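Long-range contact in quinoline 2-oxidoreductase large subunit (Pseudomonas putida, PDB 1T3Q), which probably catalyses the hydroxylation of quinoline at carbon 2, using a molybdenum centre carried by a pterin cytosine dinucleotide: residues E693-D698 with M709-P714. Sequence-based numbering, arbitrary orientation.
Sequences EEVIYD and MDYLIP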
ATOM      1  N   GLU B 693      -9.794  35.026 -16.775  1.00 17.62           N
ATOM      2  CA  GLU B 693     -10.729  34.049 -16.234  1.00 17.22           C
ATOM      3  C   GLU B 693     -12.114  34.462 -15.766  1.00 18.15           C
ATOM      4  O   GLU B 693     -12.287  35.459 -15.065  1.00 17.36           O
ATOM      5  CB  GLU B 693     -10.061  33.307 -15.073  1.00 18.51           C
ATOM      6  CG  GLU B 693      -8.674  32.789 -15.384  1.00 17.84           C
ATOM      7  CD  GLU B 693      -7.987  32.197 -14.174  1.00 20.33           C
ATOM      8  OE1 GLU B 693      -6.738  32.208 -14.150  1.00 20.50           O
ATOM      9  OE2 GLU B 693      -8.687  31.714 -13.252  1.00 19.57           O
ATOM     10  N   GLU B 694     -13.098  33.657 -16.158  1.00 17.62           N
ATOM     11  CA  GLU B 694     -14.467  33.854 -15.719  1.00 18.25           C
ATOM     12  C   GLU B 694     -15.341  32.640 -15.981  1.00 18.17           C
ATOM     13  O   GLU B 694     -15.456  32.168 -17.113  1.00 18.07           O
ATOM     14  CB  GLU B 694     -15.122  35.090 -16.357  1.00 19.87           C
ATOM     15  CG  GLU B 694     -16.416  35.455 -15.616  1.00 18.77           C
ATOM     16  CD  GLU B 694     -17.052  36.765 -16.041  1.00 22.58           C
ATOM     17  OE1 GLU B 694     -18.051  37.157 -15.398  1.00 24.69           O
ATOM     18  OE2 GLU B 694     -16.573  37.404 -17.003  1.00 24.21           O
ATOM     19  N   VAL B 695     -15.920  32.110 -14.910  1.00 18.63           N
ATOM     20  CA  VAL B 695     -16.845  30.992 -15.002  1.00 20.03           C
ATOM     21  C   VAL B 695     -18.152  31.743 -15.223  1.00 21.58           C
ATOM     22  O   VAL B 695     -18.522  32.601 -14.418  1.00 21.71           O
ATOM     23  CB  VAL B 695     -16.897  30.194 -13.682  1.00 20.92           C
ATOM     24  CG1 VAL B 695     -18.144  29.311 -13.642  1.00 23.74           C
ATOM     25  CG2 VAL B 695     -15.642  29.331 -13.554  1.00 20.63           C
ATOM     26  N   ILE B 696     -18.846  31.438 -16.313  1.00 19.79           N
ATOM     27  CA  ILE B 696     -20.066  32.164 -16.625  1.00 21.00           C
ATOM     28  C   ILE B 696     -21.367  31.370 -16.628  1.00 21.57           C
ATOM     29  O   ILE B 696     -21.475  30.328 -17.275  1.00 20.44           O
ATOM     30  CB  ILE B 696     -19.945  32.856 -18.003  1.00 20.61           C
ATOM     31  CG1 ILE B 696     -18.699  33.744 -18.038  1.00 22.39           C
ATOM     32  CG2 ILE B 696     -21.197  33.687 -18.293  1.00 19.97           C
ATOM     33  CD1 ILE B 696     -18.425  34.360 -19.387  1.00 23.10           C
ATOM     34  N   TYR B 697     -22.349  31.888 -15.895  1.00 22.58           N
ATOM     35  CA  TYR B 697     -23.686  31.302 -15.849  1.00 23.02           C
ATOM     36  C   TYR B 697     -24.551  32.296 -16.623  1.00 23.59           C
ATOM     37  O   TYR B 697     -24.457  33.502 -16.392  1.00 23.42           O
ATOM     38  CB  TYR B 697     -24.213  31.200 -14.410  1.00 21.93           C
ATOM     39  CG  TYR B 697     -23.697  30.022 -13.610  1.00 21.48           C
ATOM     40  CD1 TYR B 697     -22.583  30.149 -12.778  1.00 20.60           C
ATOM     41  CD2 TYR B 697     -24.348  28.790 -13.653  1.00 20.67           C
ATOM     42  CE1 TYR B 697     -22.136  29.081 -12.003  1.00 20.67           C
ATOM     43  CE2 TYR B 697     -23.907  27.712 -12.885  1.00 22.03           C
ATOM     44  CZ  TYR B 697     -22.802  27.864 -12.061  1.00 19.37           C
ATOM     45  OH  TYR B 697     -22.368  26.803 -11.302  1.00 18.47           O
ATOM     46  N   ASP B 698     -25.384  31.812 -17.542  1.00 23.76           N
ATOM     47  CA  ASP B 698     -26.219  32.723 -18.312  1.00 25.32           C
ATOM     48  C   ASP B 698     -27.491  33.076 -17.563  1.00 25.31           C
ATOM     49  O   ASP B 698     -27.683  32.662 -16.426  1.00 23.62           O
ATOM     50  CB  ASP B 698     -26.569  32.141 -19.689  1.00 26.79           C
ATOM     51  CG  ASP B 698     -27.392  30.870 -19.608  1.00 26.81           C
ATOM     52  OD1 ASP B 698     -28.084  30.647 -18.591  1.00 27.82           O
ATOM     53  OD2 ASP B 698     -27.357  30.092 -20.586  1.00 29.55           O
ATOM     54  N   MET B 709     -11.294  25.806 -23.333  1.00 24.03           N
ATOM     55  CA  MET B 709     -11.416  26.618 -24.535  1.00 26.24           C
ATOM     56  C   MET B 709     -12.187  27.890 -24.188  1.00 25.61           C
ATOM     57  O   MET B 709     -11.958  28.947 -24.773  1.00 25.51           O
ATOM     58  CB  MET B 709     -12.156  25.848 -25.629  1.00 30.51           C
ATOM     59  CG  MET B 709     -11.320  24.772 -26.284  1.00 37.06           C
ATOM     60  SD  MET B 709     -10.079  25.478 -27.378  1.00 45.87           S
ATOM     61  CE  MET B 709     -10.692  24.912 -28.936  1.00 44.99           C
ATOM     62  N   ASP B 710     -13.107  27.788 -23.233  1.00 24.03           N
ATOM     63  CA  ASP B 710     -13.882  28.954 -22.831  1.00 23.86           C
ATOM     64  C   ASP B 710     -13.399  29.565 -21.528  1.00 22.08           C
ATOM     65  O   ASP B 710     -13.716  30.715 -21.230  1.00 23.07           O
ATOM     66  CB  ASP B 710     -15.369  28.611 -22.730  1.00 24.44           C
ATOM     67  CG  ASP B 710     -16.000  28.371 -24.089  1.00 28.24           C
ATOM     68  OD1 ASP B 710     -15.714  29.149 -25.026  1.00 28.94           O
ATOM     69  OD2 ASP B 710     -16.786  27.414 -24.220  1.00 27.55           O
ATOM     70  N   TYR B 711     -12.648  28.792 -20.748  1.00 20.52           N
ATOM     71  CA  TYR B 711     -12.098  29.285 -19.491  1.00 20.16           C
ATOM     72  C   TYR B 711     -10.602  29.432 -19.729  1.00 20.87           C
ATOM     73  O   TYR B 711      -9.867  28.444 -19.781  1.00 20.74           O
ATOM     74  CB  TYR B 711     -12.335  28.299 -18.346  1.00 18.44           C
ATOM     75  CG  TYR B 711     -12.007  28.900 -16.998  1.00 18.46           C
ATOM     76  CD1 TYR B 711     -12.892  29.786 -16.378  1.00 16.21           C
ATOM     77  CD2 TYR B 711     -10.787  28.635 -16.367  1.00 15.31           C
ATOM     78  CE1 TYR B 711     -12.567  30.397 -15.160  1.00 16.50           C
ATOM     79  CE2 TYR B 711     -10.454  29.243 -15.149  1.00 16.99           C
ATOM     80  CZ  TYR B 711     -11.349  30.121 -14.555  1.00 13.43           C
ATOM     81  OH  TYR B 711     -11.019  30.743 -13.371  1.00 15.49           O
ATOM     82  N   LEU B 712     -10.165  30.676 -19.864  1.00 21.01           N
ATOM     83  CA  LEU B 712      -8.780  30.979 -20.162  1.00 21.14           C
ATOM     84  C   LEU B 712      -7.880  31.244 -18.961  1.00 21.21           C
ATOM     85  O   LEU B 712      -8.076  32.225 -18.239  1.00 20.99           O
ATOM     86  CB  LEU B 712      -8.734  32.197 -21.089  1.00 22.05           C
ATOM     87  CG  LEU B 712      -9.787  32.249 -22.200  1.00 23.01           C
ATOM     88  CD1 LEU B 712      -9.634  33.552 -22.976  1.00 22.39           C
ATOM     89  CD2 LEU B 712      -9.628  31.042 -23.120  1.00 25.07           C
ATOM     90  N   ILE B 713      -6.902  30.368 -18.738  1.00 19.97           N
ATOM     91  CA  ILE B 713      -5.963  30.592 -17.649  1.00 18.57           C
ATOM     92  C   ILE B 713      -4.658  31.058 -18.291  1.00 18.67           C
ATOM     93  O   ILE B 713      -4.373  30.756 -19.453  1.00 17.16           O
ATOM     94  CB  ILE B 713      -5.710  29.338 -16.782  1.00 19.30           C
ATOM     95  CG1 ILE B 713      -5.182  28.190 -17.641  1.00 17.81           C
ATOM     96  CG2 ILE B 713      -6.991  28.956 -16.027  1.00 17.84           C
ATOM     97  CD1 ILE B 713      -4.690  27.021 -16.822  1.00 16.90           C
ATOM     98  N   PRO B 714      -3.848  31.808 -17.541  1.00 16.88           N
ATOM     99  CA  PRO B 714      -2.588  32.303 -18.095  1.00 16.18           C
ATOM    100  C   PRO B 714      -1.584  31.297 -18.644  1.00 15.68           C
ATOM    101  O   PRO B 714      -1.418  30.190 -18.131  1.00 15.63           O
ATOM    102  CB  PRO B 714      -2.015  33.166 -16.964  1.00 16.60           C
ATOM    103  CG  PRO B 714      -2.748  32.721 -15.731  1.00 19.29           C
ATOM    104  CD  PRO B 714      -4.124  32.393 -16.220  1.00 17.12           C
TER
HETATM  105  O   HOH W   1     -12.083  32.691 -19.011  1.00 14.91           O
HETATM  106  O   HOH W   2     -14.697  32.717 -19.818  1.00 21.94           O
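E693 and Y711 meet in a buried, polar contact between two parts of the long loop that joins helix 672-692 to strand 722-726, where the large subunit faces its small and medium partners. Y711 OH donates a weak hydrogen bond, 2.5 Å long, to E693 OE2, with the carboxylate and ring planes 63° apart; the same hydroxyl also bonds S197 N. CG of Y711 lies anti to the backbone N (chi1 -169°), which carries the ring across to the other segment. There its CE1 touches V695 CG2 at 3.6 Å, an apolar methyl coming obliquely against aromatic carbon, and F289 meets the ring from elsewhere in the chain. The backbones are joined through water: one molecule accepts from E694 N and L712 N, and a second lies within hydrogen-bonding distance of both E694 O and D710 O. Glutamate suits its site because its chain, extended beyond CG, gives OE2 of E693 to Y711 and OE1 to R143 of the small subunit in a salt bridge. A phenylalanine in place of Y711 would probably leave E693 OE2 without this donor and S197 N without its hydroxyl partner. The buried carboxylate, shared between a tyrosine and an arginine, is thus likely to stay ionised and to tie this loop to the small subunit.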